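Local coordinates for protein ubiquitin-like-specific protease 2 (Saccharomyces cerevisiae, PDB 5LNB) that removes the ubiquitin-like modifier SUMO from proteins as a cysteine protease of the Ulp family, at residues Y94-F108 and P177-Y190. Sequence-based numbering, arbitrary orientation.
Sequences YYSNVKKWVNNTDLF and PIKEFLISYALDKY
The Tyr185 ring lies between Leu107 CD1 over one face, 4.1 Å from the centroid of the ring, and Lys189 CG over the opposite face. Thr105 OG1 and Val102 CB meet its edge. The Tyr95 ring takes Ser184 CB over one face, while Phe181 CD1 and Asp188 OD2 sit at its edge. Pro177 CB stands almost over the centre of the Tyr94 ring, a CH-pi contact 10° off the normal. Tyr190 CD2 lies over one face of the Phe108 ring, off toward its rim, and the two rings are oblique to each other.

Three phenols end in hydrogen bonds. Tyr185 OH donates to Thr105 OG1 at 2.7 Å and accepts from Leu107 N at 2.9 Å, the latter bond nearly straight (166°). Thr105 OG1 in turn donates a hydrogen bond to Val102 O, so a short chain of bonds ties the turn 102-105 to the helix. With a phenylalanine in place of Tyr185, Thr105 OG1 and Leu107 N would probably both lose this partner. Tyr190 OH donates to Asp106 OD1 at 2.6 Å and accepts a hydrogen bond from Phe108 N. Tyr95 OH reaches the anti lone pair of Asp188 OD2, also at 2.6 Å. CG of Asp188 lies anti to the backbone N (chi1 -180°), which carries the carboxylate toward this hydroxyl. Lys99 NZ forms a salt bridge to the same oxygen from the syn side but well out of the carboxylate plane, 2.8 Å away. Two waters link Lys189 NZ to Lys99 O and Asn104 N.

Next to these polar contacts, Phe181 packs on Val98, Val102 and Leu107, and its ring meets Phe83 edge-to-face. Phe108 also touches helix 131-136. The contact is a tyrosine-rich packing of the short helix 94-98 and the following loop on helix 172-190, within the C-terminal catalytic domain of the Ulp1 (peptidase C48) family.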
loop_
_atom_site.group_PDB
_atom_site.type_symbol
_atom_site.label_atom_id
_atom_site.label_comp_id
_atom_site.label_asym_id
_atom_site.label_seq_id
_atom_site.Cartn_x
_atom_site.Cartn_y
_atom_site.Cartn_z
ATOM N N TYR A 94 11.220 -18.375 -4.284
ATOM C CA TYR A 94 10.656 -17.116 -3.813
ATOM C C TYR A 94 10.842 -16.947 -2.313
ATOM O O TYR A 94 11.230 -15.872 -1.842
ATOM C CB TYR A 94 9.171 -17.045 -4.171
ATOM C CG TYR A 94 8.898 -16.923 -5.651
ATOM C CD1 TYR A 94 9.530 -15.955 -6.420
ATOM C CD2 TYR A 94 8.008 -17.790 -6.288
ATOM C CE1 TYR A 94 9.277 -15.840 -7.784
ATOM C CE2 TYR A 94 7.750 -17.683 -7.650
ATOM C CZ TYR A 94 8.385 -16.704 -8.388
ATOM O OH TYR A 94 8.128 -16.596 -9.734
ATOM N N TYR A 95 10.567 -17.999 -1.542
ATOM C CA TYR A 95 10.525 -17.834 -0.098
ATOM C C TYR A 95 11.913 -17.553 0.470
ATOM O O TYR A 95 12.073 -16.668 1.318
ATOM C CB TYR A 95 9.900 -19.066 0.558
ATOM C CG TYR A 95 9.546 -18.809 1.993
ATOM C CD1 TYR A 95 8.588 -17.860 2.329
ATOM C CD2 TYR A 95 10.188 -19.484 3.018
ATOM C CE1 TYR A 95 8.274 -17.605 3.647
ATOM C CE2 TYR A 95 9.877 -19.235 4.335
ATOM C CZ TYR A 95 8.921 -18.305 4.645
ATOM O OH TYR A 95 8.624 -18.057 5.965
ATOM N N SER A 96 12.931 -18.285 0.006
ATOM C CA SER A 96 14.293 -18.024 0.463
ATOM C C SER A 96 14.679 -16.563 0.300
ATOM O O SER A 96 15.501 -16.053 1.069
ATOM C CB SER A 96 15.289 -18.898 -0.298
ATOM O OG SER A 96 15.110 -20.258 0.042
ATOM N N ASN A 97 14.116 -15.878 -0.703
ATOM C CA ASN A 97 14.499 -14.496 -0.969
ATOM C C ASN A 97 14.100 -13.576 0.178
ATOM O O ASN A 97 14.828 -12.630 0.497
ATOM C CB ASN A 97 13.873 -14.011 -2.280
ATOM C CG ASN A 97 14.419 -14.736 -3.495
ATOM O OD1 ASN A 97 15.531 -15.255 -3.466
ATOM N ND2 ASN A 97 13.639 -14.766 -4.577
ATOM N N VAL A 98 12.954 -13.834 0.809
ATOM C CA VAL A 98 12.398 -12.943 1.820
ATOM C C VAL A 98 12.319 -13.600 3.194
ATOM O O VAL A 98 11.659 -13.065 4.087
ATOM C CB VAL A 98 11.016 -12.412 1.398
ATOM C CG1 VAL A 98 11.140 -11.497 0.196
ATOM C CG2 VAL A 98 10.057 -13.568 1.099
ATOM N N LYS A 99 12.981 -14.742 3.400
ATOM C CA LYS A 99 12.893 -15.412 4.698
ATOM C C LYS A 99 13.393 -14.513 5.825
ATOM O O LYS A 99 12.738 -14.381 6.864
ATOM C CB LYS A 99 13.669 -16.728 4.684
ATOM C CG LYS A 99 13.541 -17.496 5.997
ATOM C CD LYS A 99 13.915 -18.952 5.842
ATOM C CE LYS A 99 13.871 -19.688 7.188
ATOM N NZ LYS A 99 12.535 -19.573 7.855
ATOM N N LYS A 100 14.556 -13.887 5.648
ATOM C CA LYS A 100 15.029 -12.965 6.676
ATOM C C LYS A 100 14.107 -11.760 6.789
ATOM O O LYS A 100 13.860 -11.257 7.890
ATOM C CB LYS A 100 16.461 -12.523 6.373
ATOM C CG LYS A 100 17.010 -11.512 7.360
ATOM C CD LYS A 100 18.386 -11.005 6.947
ATOM C CE LYS A 100 19.364 -12.153 6.737
ATOM N NZ LYS A 100 20.782 -11.682 6.786
ATOM N N TRP A 101 13.578 -11.300 5.654
ATOM C CA TRP A 101 12.635 -10.189 5.635
ATOM C C TRP A 101 11.465 -10.411 6.588
ATOM O O TRP A 101 11.036 -9.483 7.273
ATOM C CB TRP A 101 12.109 -10.003 4.214
ATOM C CG TRP A 101 11.463 -8.682 3.959
ATOM C CD1 TRP A 101 10.276 -8.222 4.465
ATOM C CD2 TRP A 101 11.957 -7.653 3.101
ATOM N NE1 TRP A 101 10.014 -6.959 3.982
ATOM C CE2 TRP A 101 11.030 -6.591 3.141
ATOM C CE3 TRP A 101 13.095 -7.528 2.299
ATOM C CZ2 TRP A 101 11.214 -5.415 2.418
ATOM C CZ3 TRP A 101 13.277 -6.349 1.582
ATOM C CH2 TRP A 101 12.343 -5.313 1.649
ATOM N N VAL A 102 10.913 -11.628 6.618
ATOM C CA VAL A 102 9.694 -11.912 7.370
ATOM C C VAL A 102 9.982 -12.590 8.705
ATOM O O VAL A 102 9.059 -13.122 9.332
ATOM C CB VAL A 102 8.715 -12.764 6.546
ATOM C CG1 VAL A 102 8.384 -12.063 5.239
ATOM C CG2 VAL A 102 9.295 -14.165 6.311
ATOM N N ASN A 103 11.238 -12.601 9.149
ATOM C CA ASN A 103 11.547 -13.126 10.471
ATOM C C ASN A 103 10.794 -12.338 11.537
ATOM O O ASN A 103 10.708 -11.109 11.485
ATOM C CB ASN A 103 13.053 -13.071 10.732
ATOM C CG ASN A 103 13.440 -13.710 12.067
ATOM O OD1 ASN A 103 13.846 -13.021 13.009
ATOM N ND2 ASN A 103 13.297 -15.030 12.154
ATOM N N ASN A 104 10.241 -13.055 12.510
ATOM C CA ASN A 104 9.511 -12.443 13.618
ATOM C C ASN A 104 8.320 -11.625 13.138
ATOM O O ASN A 104 7.979 -10.599 13.730
ATOM C CB ASN A 104 10.436 -11.593 14.488
ATOM C CG ASN A 104 11.232 -12.441 15.475
ATOM O OD1 ASN A 104 10.922 -13.621 15.686
ATOM N ND2 ASN A 104 12.256 -11.847 16.087
ATOM N N THR A 105 7.678 -12.081 12.070
ATOM C CA THR A 105 6.367 -11.605 11.650
ATOM C C THR A 105 5.318 -12.658 11.973
ATOM O O THR A 105 5.627 -13.821 12.260
ATOM C CB THR A 105 6.323 -11.316 10.147
ATOM O OG1 THR A 105 6.598 -12.534 9.440
ATOM C CG2 THR A 105 7.329 -10.224 9.762
ATOM N N ASP A 106 4.061 -12.246 11.889
ATOM C CA ASP A 106 2.948 -13.124 12.197
ATOM C C ASP A 106 1.797 -12.750 11.267
ATOM O O ASP A 106 0.738 -12.300 11.695
ATOM C CB ASP A 106 2.576 -13.000 13.673
ATOM C CG ASP A 106 1.480 -13.959 14.087
ATOM O OD1 ASP A 106 1.197 -14.915 13.333
ATOM O OD2 ASP A 106 0.906 -13.753 15.178
ATOM N N LEU A 107 2.004 -12.953 9.962
ATOM C CA LEU A 107 1.080 -12.403 8.964
ATOM C C LEU A 107 -0.318 -13.002 9.061
ATOM O O LEU A 107 -1.305 -12.315 8.770
ATOM C CB LEU A 107 1.632 -12.607 7.552
ATOM C CG LEU A 107 2.950 -11.880 7.268
ATOM C CD1 LEU A 107 3.428 -12.115 5.835
ATOM C CD2 LEU A 107 2.784 -10.384 7.566
ATOM N N PHE A 108 -0.433 -14.272 9.450
ATOM C CA PHE A 108 -1.743 -14.909 9.470
ATOM C C PHE A 108 -2.591 -14.484 10.664
ATOM O O PHE A 108 -3.736 -14.927 10.772
ATOM C CB PHE A 108 -1.597 -16.437 9.432
ATOM C CG PHE A 108 -1.226 -16.985 8.067
ATOM C CD1 PHE A 108 -0.292 -16.340 7.269
ATOM C CD2 PHE A 108 -1.814 -18.146 7.587
ATOM C CE1 PHE A 108 0.054 -16.843 6.028
ATOM C CE2 PHE A 108 -1.475 -18.650 6.344
ATOM C CZ PHE A 108 -0.541 -17.999 5.566
ATOM N N PRO A 177 3.443 -15.410 -7.485
ATOM C CA PRO A 177 4.501 -15.487 -6.464
ATOM C C PRO A 177 3.991 -15.210 -5.065
ATOM O O PRO A 177 4.556 -15.723 -4.094
ATOM C CB PRO A 177 5.504 -14.418 -6.919
ATOM C CG PRO A 177 5.286 -14.302 -8.386
ATOM C CD PRO A 177 3.818 -14.537 -8.609
ATOM N N ILE A 178 2.937 -14.409 -4.920
ATOM C CA ILE A 178 2.429 -14.141 -3.582
ATOM C C ILE A 178 1.670 -15.349 -3.059
ATOM O O ILE A 178 1.728 -15.660 -1.864
ATOM C CB ILE A 178 1.568 -12.865 -3.565
ATOM C CG1 ILE A 178 2.395 -11.665 -4.039
ATOM C CG2 ILE A 178 1.018 -12.623 -2.157
ATOM C CD1 ILE A 178 1.629 -10.363 -4.081
ATOM N N LYS A 179 0.954 -16.054 -3.939
ATOM C CA LYS A 179 0.340 -17.316 -3.538
ATOM C C LYS A 179 1.387 -18.279 -2.991
ATOM O O LYS A 179 1.201 -18.881 -1.929
ATOM C CB LYS A 179 -0.397 -17.945 -4.714
ATOM C CG LYS A 179 -1.518 -17.117 -5.284
ATOM C CD LYS A 179 -2.474 -18.001 -6.065
ATOM C CE LYS A 179 -3.566 -17.190 -6.747
ATOM N NZ LYS A 179 -4.445 -18.097 -7.582
ATOM N N GLU A 180 2.501 -18.443 -3.709
ATOM C CA GLU A 180 3.516 -19.395 -3.268
ATOM C C GLU A 180 4.179 -18.934 -1.978
ATOM O O GLU A 180 4.481 -19.750 -1.096
ATOM C CB GLU A 180 4.551 -19.605 -4.375
ATOM C CG GLU A 180 3.960 -20.203 -5.666
ATOM C CD GLU A 180 3.493 -21.663 -5.519
ATOM O OE1 GLU A 180 4.035 -22.403 -4.663
ATOM O OE2 GLU A 180 2.581 -22.073 -6.272
ATOM N N PHE A 181 4.399 -17.624 -1.844
ATOM C CA PHE A 181 4.905 -17.072 -0.593
ATOM C C PHE A 181 4.016 -17.470 0.578
ATOM O O PHE A 181 4.503 -17.917 1.622
ATOM C CB PHE A 181 4.996 -15.550 -0.691
ATOM C CG PHE A 181 5.178 -14.885 0.635
ATOM C CD1 PHE A 181 6.428 -14.863 1.246
ATOM C CD2 PHE A 181 4.097 -14.321 1.296
ATOM C CE1 PHE A 181 6.602 -14.263 2.475
ATOM C CE2 PHE A 181 4.262 -13.717 2.529
ATOM C CZ PHE A 181 5.520 -13.690 3.126
ATOM N N LEU A 182 2.698 -17.310 0.420
ATOM C CA LEU A 182 1.782 -17.608 1.517
ATOM C C LEU A 182 1.827 -19.080 1.884
ATOM O O LEU A 182 1.720 -19.438 3.061
ATOM C CB LEU A 182 0.357 -17.210 1.143
ATOM C CG LEU A 182 0.132 -15.713 1.006
ATOM C CD1 LEU A 182 -1.265 -15.437 0.443
ATOM C CD2 LEU A 182 0.371 -15.029 2.378
ATOM N N ILE A 183 1.969 -19.946 0.886
ATOM C CA ILE A 183 2.002 -21.377 1.146
ATOM C C ILE A 183 3.252 -21.737 1.934
ATOM O O ILE A 183 3.193 -22.478 2.921
ATOM C CB ILE A 183 1.917 -22.157 -0.176
ATOM C CG1 ILE A 183 0.531 -21.976 -0.795
ATOM C CG2 ILE A 183 2.214 -23.628 0.048
ATOM C CD1 ILE A 183 0.378 -22.639 -2.151
ATOM N N SER A 184 4.400 -21.209 1.507
ATOM C CA SER A 184 5.650 -21.466 2.212
ATOM C C SER A 184 5.627 -20.838 3.596
ATOM O O SER A 184 6.038 -21.463 4.583
ATOM C CB SER A 184 6.824 -20.929 1.399
ATOM O OG SER A 184 6.887 -21.570 0.139
ATOM N N TYR A 185 5.154 -19.592 3.682
ATOM C CA TYR A 185 5.033 -18.926 4.971
ATOM C C TYR A 185 4.211 -19.762 5.943
ATOM O O TYR A 185 4.609 -19.973 7.092
ATOM C CB TYR A 185 4.405 -17.543 4.783
ATOM C CG TYR A 185 4.444 -16.684 6.019
ATOM C CD1 TYR A 185 3.423 -16.750 6.962
ATOM C CD2 TYR A 185 5.511 -15.812 6.255
ATOM C CE1 TYR A 185 3.453 -15.967 8.104
ATOM C CE2 TYR A 185 5.545 -15.010 7.394
ATOM C CZ TYR A 185 4.515 -15.099 8.319
ATOM O OH TYR A 185 4.524 -14.327 9.460
ATOM N N ALA A 186 3.049 -20.240 5.491
ATOM C CA ALA A 186 2.184 -21.051 6.342
ATOM C C ALA A 186 2.916 -22.278 6.872
ATOM O O ALA A 186 2.789 -22.632 8.053
ATOM C CB ALA A 186 0.939 -21.471 5.558
ATOM N N LEU A 187 3.665 -22.959 6.005
ATOM C CA LEU A 187 4.381 -24.154 6.429
ATOM C C LEU A 187 5.502 -23.796 7.395
ATOM O O LEU A 187 5.699 -24.472 8.411
ATOM C CB LEU A 187 4.928 -24.892 5.207
ATOM C CG LEU A 187 5.638 -26.209 5.523
ATOM C CD1 LEU A 187 4.667 -27.235 6.089
ATOM C CD2 LEU A 187 6.334 -26.780 4.295
ATOM N N ASP A 188 6.228 -22.718 7.099
ATOM C CA ASP A 188 7.369 -22.317 7.907
ATOM C C ASP A 188 6.939 -21.855 9.296
ATOM O O ASP A 188 7.472 -22.325 10.304
ATOM C CB ASP A 188 8.132 -21.208 7.183
ATOM C CG ASP A 188 9.352 -20.730 7.947
ATOM O OD1 ASP A 188 9.904 -21.511 8.756
ATOM O OD2 ASP A 188 9.759 -19.567 7.731
ATOM N N LYS A 189 5.992 -20.918 9.376
ATOM C CA LYS A 189 5.708 -20.321 10.679
ATOM C C LYS A 189 4.729 -21.145 11.497
ATOM O O LYS A 189 4.830 -21.157 12.726
ATOM C CB LYS A 189 5.150 -18.899 10.538
ATOM C CG LYS A 189 6.039 -17.928 9.784
ATOM C CD LYS A 189 7.422 -17.882 10.363
ATOM C CE LYS A 189 8.269 -16.834 9.659
ATOM N NZ LYS A 189 9.702 -16.935 10.089
ATOM N N TYR A 190 3.771 -21.814 10.851
ATOM C CA TYR A 190 2.713 -22.501 11.572
ATOM C C TYR A 190 2.621 -23.987 11.273
ATOM O O TYR A 190 1.732 -24.644 11.811
ATOM C CB TYR A 190 1.349 -21.864 11.276
ATOM C CG TYR A 190 1.340 -20.361 11.247
ATOM C CD1 TYR A 190 1.396 -19.616 12.432
ATOM C CD2 TYR A 190 1.262 -19.674 10.031
ATOM C CE1 TYR A 190 1.370 -18.220 12.402
ATOM C CE2 TYR A 190 1.249 -18.283 9.991
ATOM C CZ TYR A 190 1.304 -17.564 11.174
ATOM O OH TYR A 190 1.282 -16.188 11.121
HETATM O O HOH W 1 11.571 -16.102 8.606
HETATM O O HOH W 2 10.103 -15.803 12.596
#